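Local coordinates for protein alcohol dehydrogenase (PDB 1H2B) that probably catalyses the NAD(+)-dependent oxidation of alcohols, as a zinc-containing dehydrogenase of a hyperthermophilic archaeon, at residues Leu198-Val203 with Val327-Asp332; Glu221-Leu226 with Glu350-Ala355. One frame throughout, in Å; residues are numbered along the deposited sequence.

Interaction 1: residues Leu198-Val203 with Val327-Asp332; sequences LGHIAV and VRVEVD. With NAJ (nicotinamide-adenine-dinucleotide (acidic form)), chain I.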
loop_
_atom_site.group_PDB
_atom_site.type_symbol
_atom_site.label_atom_id
_atom_site.label_comp_id
_atom_site.label_asym_id
_atom_site.label_seq_id
_atom_site.Cartn_x
_atom_site.Cartn_y
_atom_site.Cartn_z
ATOM N N LEU B 198 0.587 -11.145 25.286
ATOM C CA LEU B 198 0.725 -10.459 24.018
ATOM C C LEU B 198 0.591 -8.922 24.189
ATOM O O LEU B 198 1.399 -8.150 23.639
ATOM C CB LEU B 198 -0.367 -10.926 23.048
ATOM C CG LEU B 198 -0.025 -12.161 22.264
ATOM C CD1 LEU B 198 -0.031 -13.411 23.139
ATOM C CD2 LEU B 198 -1.034 -12.250 21.120
ATOM N N GLY B 199 -0.434 -8.487 24.933
ATOM C CA GLY B 199 -0.761 -7.084 25.003
ATOM C C GLY B 199 0.337 -6.187 25.564
ATOM O O GLY B 199 0.498 -5.067 25.070
ATOM N N HIS B 200 1.049 -6.640 26.597
ATOM C CA HIS B 200 2.089 -5.790 27.171
ATOM C C HIS B 200 3.240 -5.600 26.202
ATOM O O HIS B 200 3.889 -4.546 26.183
ATOM C CB HIS B 200 2.526 -6.312 28.544
ATOM C CG HIS B 200 3.653 -7.293 28.481
ATOM N ND1 HIS B 200 3.457 -8.613 28.174
ATOM C CD2 HIS B 200 4.985 -7.150 28.734
ATOM C CE1 HIS B 200 4.619 -9.249 28.201
ATOM N NE2 HIS B 200 5.562 -8.387 28.555
ATOM N N ILE B 201 3.446 -6.577 25.304
ATOM C CA ILE B 201 4.398 -6.393 24.230
ATOM C C ILE B 201 3.855 -5.416 23.225
ATOM O O ILE B 201 4.555 -4.513 22.770
ATOM C CB ILE B 201 4.751 -7.759 23.566
ATOM C CG1 ILE B 201 5.343 -8.683 24.652
ATOM C CG2 ILE B 201 5.766 -7.544 22.443
ATOM C CD1 ILE B 201 5.647 -10.121 24.158
ATOM N N ALA B 202 2.564 -5.552 22.894
ATOM C CA ALA B 202 1.966 -4.634 21.916
ATOM C C ALA B 202 2.040 -3.172 22.378
ATOM O O ALA B 202 2.263 -2.295 21.553
ATOM C CB ALA B 202 0.522 -5.034 21.604
ATOM N N VAL B 203 1.886 -2.915 23.680
ATOM C CA VAL B 203 2.008 -1.523 24.166
ATOM C C VAL B 203 3.367 -0.962 23.774
ATOM O O VAL B 203 3.445 0.147 23.227
ATOM C CB VAL B 203 1.843 -1.422 25.718
ATOM C CG1 VAL B 203 2.238 0.016 26.240
ATOM C CG2 VAL B 203 0.417 -1.771 26.136
ATOM N N VAL B 327 12.388 -3.546 22.906
ATOM C CA VAL B 327 11.260 -4.270 23.429
ATOM C C VAL B 327 11.813 -5.273 24.432
ATOM O O VAL B 327 12.861 -5.900 24.214
ATOM C CB VAL B 327 10.413 -4.943 22.291
ATOM C CG1 VAL B 327 11.193 -6.034 21.596
ATOM C CG2 VAL B 327 9.122 -5.552 22.847
ATOM N N ARG B 328 11.121 -5.412 25.549
ATOM C CA ARG B 328 11.507 -6.366 26.573
ATOM C C ARG B 328 10.276 -6.979 27.216
ATOM O O ARG B 328 9.353 -6.278 27.590
ATOM C CB ARG B 328 12.358 -5.693 27.644
ATOM C CG ARG B 328 12.877 -6.713 28.660
ATOM C CD ARG B 328 13.639 -6.101 29.850
ATOM N NE ARG B 328 12.750 -5.856 30.991
ATOM C CZ ARG B 328 12.132 -6.801 31.707
ATOM N NH1 ARG B 328 12.299 -8.096 31.426
ATOM N NH2 ARG B 328 11.341 -6.444 32.715
ATOM N N VAL B 329 10.279 -8.296 27.341
ATOM C CA VAL B 329 9.119 -9.008 27.847
ATOM C C VAL B 329 9.209 -9.070 29.356
ATOM O O VAL B 329 10.279 -9.301 29.909
ATOM C CB VAL B 329 9.005 -10.445 27.248
ATOM C CG1 VAL B 329 7.664 -11.064 27.567
ATOM C CG2 VAL B 329 9.155 -10.394 25.707
ATOM N N GLU B 330 8.085 -8.809 30.000
ATOM C CA GLU B 330 7.895 -9.025 31.421
ATOM C C GLU B 330 7.644 -10.518 31.661
ATOM O O GLU B 330 6.612 -11.068 31.252
ATOM C CB GLU B 330 6.731 -8.135 31.903
ATOM C CG GLU B 330 6.393 -8.306 33.376
ATOM C CD GLU B 330 7.460 -7.752 34.303
ATOM O OE1 GLU B 330 8.054 -6.685 33.979
ATOM O OE2 GLU B 330 7.706 -8.402 35.347
ATOM N N VAL B 331 8.621 -11.180 32.293
ATOM C CA VAL B 331 8.546 -12.627 32.437
ATOM C C VAL B 331 8.430 -13.086 33.882
ATOM O O VAL B 331 9.041 -12.525 34.782
ATOM C CB VAL B 331 9.703 -13.378 31.677
ATOM C CG1 VAL B 331 9.659 -13.051 30.176
ATOM C CG2 VAL B 331 11.055 -13.008 32.236
ATOM N N ASP B 332 7.636 -14.125 34.053
ATOM C CA ASP B 332 7.413 -14.826 35.299
ATOM C C ASP B 332 7.955 -16.272 35.116
ATOM O O ASP B 332 7.312 -17.129 34.511
ATOM C CB ASP B 332 5.909 -14.762 35.560
ATOM C CG ASP B 332 5.492 -15.461 36.820
ATOM O OD1 ASP B 332 6.284 -15.473 37.778
ATOM O OD2 ASP B 332 4.401 -16.068 36.911
HETATM P PA NAJ I . -3.334 -13.354 28.745
HETATM O O1A NAJ I . -4.209 -14.217 29.611
HETATM O O2A NAJ I . -1.853 -13.171 29.115
HETATM O O5B NAJ I . -3.852 -11.845 28.681
HETATM C C5B NAJ I . -5.245 -11.514 28.610
HETATM C C4B NAJ I . -5.326 -10.122 29.213
HETATM O O4B NAJ I . -6.667 -9.645 28.983
HETATM C C3B NAJ I . -5.025 -10.078 30.711
HETATM O O3B NAJ I . -4.087 -9.040 31.038
HETATM C C2B NAJ I . -6.431 -9.818 31.235
HETATM O O2B NAJ I . -6.465 -9.187 32.525
HETATM C C1B NAJ I . -7.075 -8.945 30.150
HETATM N N9A NAJ I . -8.537 -8.920 30.163
HETATM C C8A NAJ I . -9.461 -9.910 30.524
HETATM N N7A NAJ I . -10.723 -9.435 30.337
HETATM C C5A NAJ I . -10.616 -8.156 29.872
HETATM C C6A NAJ I . -11.536 -7.201 29.517
HETATM N N6A NAJ I . -12.859 -7.386 29.622
HETATM N N1A NAJ I . -11.081 -6.011 29.011
HETATM C C2A NAJ I . -9.732 -5.716 28.916
HETATM N N3A NAJ I . -8.836 -6.655 29.294
HETATM C C4A NAJ I . -9.275 -7.851 29.768
HETATM O O3 NAJ I . -3.490 -13.920 27.268
HETATM P PN NAJ I . -2.407 -13.965 26.071
HETATM O O1N NAJ I . -1.605 -15.179 26.163
HETATM O O2N NAJ I . -1.743 -12.651 25.963
HETATM O O5D NAJ I . -3.403 -14.231 24.840
HETATM C C5D NAJ I . -4.311 -13.191 24.480
HETATM C C4D NAJ I . -5.334 -13.740 23.498
HETATM O O4D NAJ I . -4.674 -13.927 22.234
HETATM C C3D NAJ I . -5.879 -15.118 23.870
HETATM O O3D NAJ I . -7.201 -15.239 23.315
HETATM C C2D NAJ I . -4.932 -16.072 23.129
HETATM O O2D NAJ I . -5.437 -17.356 22.893
HETATM C C1D NAJ I . -4.791 -15.269 21.824
HETATM N N1N NAJ I . -3.688 -15.594 20.921
HETATM C C2N NAJ I . -3.887 -15.301 19.604
HETATM C C3N NAJ I . -2.868 -15.517 18.691
HETATM C C7N NAJ I . -3.116 -15.251 17.242
HETATM O O7N NAJ I . -2.100 -15.575 16.425
HETATM N N7N NAJ I . -4.207 -14.669 16.735
HETATM C C4N NAJ I . -1.585 -16.020 19.084
HETATM C C5N NAJ I . -1.394 -16.132 20.491
HETATM C C6N NAJ I . -2.439 -15.955 21.377
#
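His200 and Ile201 sit on the first turns of the helix after the glycine-rich turn of the Rossmann NAD(+) site, and they meet the segment Val327-Asp332. The central bond runs from Glu330 N to His200 NE2, 2.9 Å long, with an N-H...N angle of 159°. The donor lies 22° out of the ring plane. On the other side of the ring, ND1 bonds to the carbonyl O of Gly196 in the glycine-rich turn. That pairing fits a neutral ring with its proton on ND1. With CG of His200 between the backbone N and the carbonyl carbon (chi1 90°), the ring has ND1 turned to Gly196 and NE2 to Glu330. Ile201 CG1 lies over one ring face, offset toward its rim, 3.7 Å above the plane. Val329 CG1 touches the ring edge, 3.5 Å from His200 NE2. Replacing His200 with an alanine would probably leave Glu330 N and Gly196 O without these partners and open a gap beside Val329. The apolar part lies next to the ring. Ile201 CD1 meets Val329 CG2 at 3.8 Å, and Ile201 CG2 meets Val327 CG2 at 3.9 Å. One turn back, Leu198 N gives a nearly straight bond of 2.9 Å to O2N of the NAD pyrophosphate. An amide at the start of this helix gripping the pyrophosphate is typical of the Rossmann fold.

Interaction 2: residues Glu221-Leu226 with Glu350-Ala355; sequences EEKLKL and EVLGRA. With NAJ (nicotinamide-adenine-dinucleotide (acidic form)), chain I.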
loop_
_atom_site.group_PDB
_atom_site.type_symbol
_atom_site.label_atom_id
_atom_site.label_comp_id
_atom_site.label_asym_id
_atom_site.label_seq_id
_atom_site.Cartn_x
_atom_site.Cartn_y
_atom_site.Cartn_z
ATOM N N GLU B 221 -5.647 -3.867 38.260
ATOM C CA GLU B 221 -4.808 -2.697 38.508
ATOM C C GLU B 221 -3.315 -2.864 38.174
ATOM O O GLU B 221 -2.688 -1.957 37.619
ATOM C CB GLU B 221 -4.984 -2.249 39.959
ATOM C CG GLU B 221 -4.152 -1.021 40.332
ATOM C CD GLU B 221 -4.312 0.182 39.389
ATOM O OE1 GLU B 221 -5.387 0.376 38.737
ATOM O OE2 GLU B 221 -3.336 0.973 39.327
ATOM N N GLU B 222 -2.755 -4.019 38.506
ATOM C CA GLU B 222 -1.334 -4.238 38.285
ATOM C C GLU B 222 -1.015 -4.244 36.767
ATOM O O GLU B 222 0.080 -3.846 36.355
ATOM C CB GLU B 222 -0.882 -5.517 38.992
ATOM C CG GLU B 222 -1.545 -6.788 38.514
ATOM C CD GLU B 222 -2.911 -7.132 39.129
ATOM O OE1 GLU B 222 -3.573 -6.324 39.876
ATOM O OE2 GLU B 222 -3.331 -8.276 38.821
ATOM N N LYS B 223 -2.003 -4.627 35.966
ATOM C CA LYS B 223 -1.797 -4.623 34.487
ATOM C C LYS B 223 -1.887 -3.229 33.890
ATOM O O LYS B 223 -1.132 -2.885 32.937
ATOM C CB LYS B 223 -2.758 -5.578 33.819
ATOM C CG LYS B 223 -2.331 -7.049 34.100
ATOM C CD LYS B 223 -3.451 -8.012 33.769
ATOM C CE LYS B 223 -3.411 -9.343 34.528
ATOM N NZ LYS B 223 -2.131 -10.032 34.358
ATOM N N LEU B 224 -2.729 -2.404 34.516
ATOM C CA LEU B 224 -2.796 -0.995 34.138
ATOM C C LEU B 224 -1.530 -0.228 34.502
ATOM O O LEU B 224 -1.045 0.591 33.706
ATOM C CB LEU B 224 -4.027 -0.319 34.709
ATOM C CG LEU B 224 -5.396 -0.939 34.398
ATOM C CD1 LEU B 224 -6.513 -0.166 35.096
ATOM C CD2 LEU B 224 -5.604 -0.952 32.888
ATOM N N LYS B 225 -0.986 -0.482 35.700
ATOM C CA LYS B 225 0.311 0.094 36.034
ATOM C C LYS B 225 1.416 -0.393 35.095
ATOM O O LYS B 225 2.312 0.383 34.718
ATOM C CB LYS B 225 0.657 -0.265 37.504
ATOM C CG LYS B 225 -0.241 0.442 38.526
ATOM C CD LYS B 225 -0.158 -0.254 39.889
ATOM C CE LYS B 225 0.916 0.336 40.747
ATOM N NZ LYS B 225 0.814 -0.147 42.159
ATOM N N LEU B 226 1.368 -1.678 34.715
ATOM C CA LEU B 226 2.371 -2.214 33.785
ATOM C C LEU B 226 2.299 -1.422 32.465
ATOM O O LEU B 226 3.325 -0.994 31.898
ATOM C CB LEU B 226 2.151 -3.713 33.540
ATOM C CG LEU B 226 3.035 -4.372 32.486
ATOM C CD1 LEU B 226 4.517 -4.353 32.940
ATOM C CD2 LEU B 226 2.569 -5.805 32.287
ATOM N N GLU B 350 -3.734 -13.876 37.019
ATOM C CA GLU B 350 -2.675 -13.645 38.001
ATOM C C GLU B 350 -1.241 -13.729 37.508
ATOM O O GLU B 350 -0.309 -13.813 38.318
ATOM C CB GLU B 350 -2.840 -14.589 39.199
ATOM C CG GLU B 350 -4.226 -14.501 39.814
ATOM C CD GLU B 350 -4.394 -15.347 41.062
ATOM O OE1 GLU B 350 -3.635 -16.336 41.264
ATOM O OE2 GLU B 350 -5.320 -15.010 41.834
ATOM N N VAL B 351 -1.040 -13.721 36.190
ATOM C CA VAL B 351 0.310 -13.682 35.640
ATOM C C VAL B 351 0.552 -12.277 35.110
ATOM O O VAL B 351 -0.149 -11.805 34.198
ATOM C CB VAL B 351 0.497 -14.732 34.511
ATOM C CG1 VAL B 351 1.903 -14.656 33.930
ATOM C CG2 VAL B 351 0.203 -16.162 35.053
ATOM N N LEU B 352 1.524 -11.602 35.695
ATOM C CA LEU B 352 1.948 -10.313 35.186
ATOM C C LEU B 352 2.913 -10.528 34.002
ATOM O O LEU B 352 4.061 -11.000 34.164
ATOM C CB LEU B 352 2.615 -9.453 36.281
ATOM C CG LEU B 352 2.897 -8.001 35.850
ATOM C CD1 LEU B 352 1.641 -7.175 35.903
ATOM C CD2 LEU B 352 3.922 -7.371 36.787
ATOM N N GLY B 353 2.446 -10.160 32.809
ATOM C CA GLY B 353 3.233 -10.404 31.594
ATOM C C GLY B 353 3.080 -11.846 31.124
ATOM O O GLY B 353 1.976 -12.319 30.943
ATOM N N ARG B 354 4.201 -12.547 30.996
ATOM C CA ARG B 354 4.249 -13.880 30.417
ATOM C C ARG B 354 4.987 -14.830 31.320
ATOM O O ARG B 354 6.112 -14.561 31.693
ATOM C CB ARG B 354 5.001 -13.771 29.086
ATOM C CG ARG B 354 4.939 -14.989 28.204
ATOM C CD ARG B 354 3.549 -15.449 27.935
ATOM N NE ARG B 354 3.306 -15.867 26.573
ATOM C CZ ARG B 354 2.094 -15.837 26.029
ATOM N NH1 ARG B 354 1.048 -15.370 26.721
ATOM N NH2 ARG B 354 1.937 -16.266 24.789
ATOM N N ALA B 355 4.361 -15.971 31.583
ATOM C CA ALA B 355 5.029 -17.036 32.314
ATOM C C ALA B 355 5.888 -17.828 31.341
ATOM O O ALA B 355 5.453 -18.137 30.218
ATOM C CB ALA B 355 4.014 -17.907 32.984
HETATM P PA NAJ I . -3.334 -13.354 28.745
HETATM O O1A NAJ I . -4.209 -14.217 29.611
HETATM O O2A NAJ I . -1.853 -13.171 29.115
HETATM O O5B NAJ I . -3.852 -11.845 28.681
HETATM C C5B NAJ I . -5.245 -11.514 28.610
HETATM C C4B NAJ I . -5.326 -10.122 29.213
HETATM O O4B NAJ I . -6.667 -9.645 28.983
HETATM C C3B NAJ I . -5.025 -10.078 30.711
HETATM O O3B NAJ I . -4.087 -9.040 31.038
HETATM C C2B NAJ I . -6.431 -9.818 31.235
HETATM O O2B NAJ I . -6.465 -9.187 32.525
HETATM C C1B NAJ I . -7.075 -8.945 30.150
HETATM N N9A NAJ I . -8.537 -8.920 30.163
HETATM C C8A NAJ I . -9.461 -9.910 30.524
HETATM N N7A NAJ I . -10.723 -9.435 30.337
HETATM C C5A NAJ I . -10.616 -8.156 29.872
HETATM C C6A NAJ I . -11.536 -7.201 29.517
HETATM N N6A NAJ I . -12.859 -7.386 29.622
HETATM N N1A NAJ I . -11.081 -6.011 29.011
HETATM C C2A NAJ I . -9.732 -5.716 28.916
HETATM N N3A NAJ I . -8.836 -6.655 29.294
HETATM C C4A NAJ I . -9.275 -7.851 29.768
HETATM O O3 NAJ I . -3.490 -13.920 27.268
HETATM P PN NAJ I . -2.407 -13.965 26.071
HETATM O O1N NAJ I . -1.605 -15.179 26.163
HETATM O O2N NAJ I . -1.743 -12.651 25.963
HETATM O O5D NAJ I . -3.403 -14.231 24.840
HETATM C C5D NAJ I . -4.311 -13.191 24.480
HETATM C C4D NAJ I . -5.334 -13.740 23.498
HETATM O O4D NAJ I . -4.674 -13.927 22.234
HETATM C C3D NAJ I . -5.879 -15.118 23.870
HETATM O O3D NAJ I . -7.201 -15.239 23.315
HETATM C C2D NAJ I . -4.932 -16.072 23.129
HETATM O O2D NAJ I . -5.437 -17.356 22.893
HETATM C C1D NAJ I . -4.791 -15.269 21.824
HETATM N N1N NAJ I . -3.688 -15.594 20.921
HETATM C C2N NAJ I . -3.887 -15.301 19.604
HETATM C C3N NAJ I . -2.868 -15.517 18.691
HETATM C C7N NAJ I . -3.116 -15.251 17.242
HETATM O O7N NAJ I . -2.100 -15.575 16.425
HETATM N N7N NAJ I . -4.207 -14.669 16.735
HETATM C C4N NAJ I . -1.585 -16.020 19.084
HETATM C C5N NAJ I . -1.394 -16.132 20.491
HETATM C C6N NAJ I . -2.439 -15.955 21.377
HETATM O O HOH W 1 -2.684 -12.919 33.798
HETATM O O HOH W 2 -0.290 -9.318 32.175
#
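Lys223 and Val351 make the polar part of this contact, largely through water. Lys223 NZ donates to water 1 at 3.0 Å, and water 1 also accepts from Val351 N. Lys223 NZ donates to water 2 as well, which accepts from Gly353 N at 2.9 Å. NZ comes within 2.7 Å of Val351 O, but the angle is too poor for a hydrogen bond. A bend at the last torsion of the lysine chain (chi4 -55°) turns NZ to this segment, while the methylenes run along the adenosine ribose, with CD 3.0 Å from NAJ O3B. The apolar part is made by Leu352 and Leu226. Leu352 CD1 packs against Leu226 CD2 at 4.0 Å and lies 3.7 Å from the carbonyl O of Glu222. The backbone angles of Gly353 (phi 81°, psi -123°) would jam a CB against the preceding carbonyl. Arg354 makes its ionic bonds away from the helix: NH1 bonds to NAJ O1N at 2.7 Å, with the oxygen in the guanidinium plane. Its NE pairs with Glu80, which helps to fix the group. The two basic side chains thus probably add positive potential around the dinucleotide, with water joining the lysine to the backbone opposite.

Interactions 1 and 2 lie side by side, their centres about 9 Å apart, and both reach the same NAD. Their second segments run into neighbouring parallel strands, 331-335 and 354-358. Glu330 O and Arg354 N are 2.8 Å apart, and Asp332 N and Arg354 O are also 2.8 Å apart; both are probable hydrogen bonds. Glu330 thus faces His200 through its N and Arg354 through its O. The phosphate of NAD carrying O1N and O2N is held from both contacts, by Leu198 N of interaction 1 and by the Arg354 guanidinium of interaction 2. Lys223 lies further along, at the adenosine ribose. A bound zinc ion is about 11 Å from the Ile201 side chain, and the Val351 side chain is about 13 Å from a bound zinc.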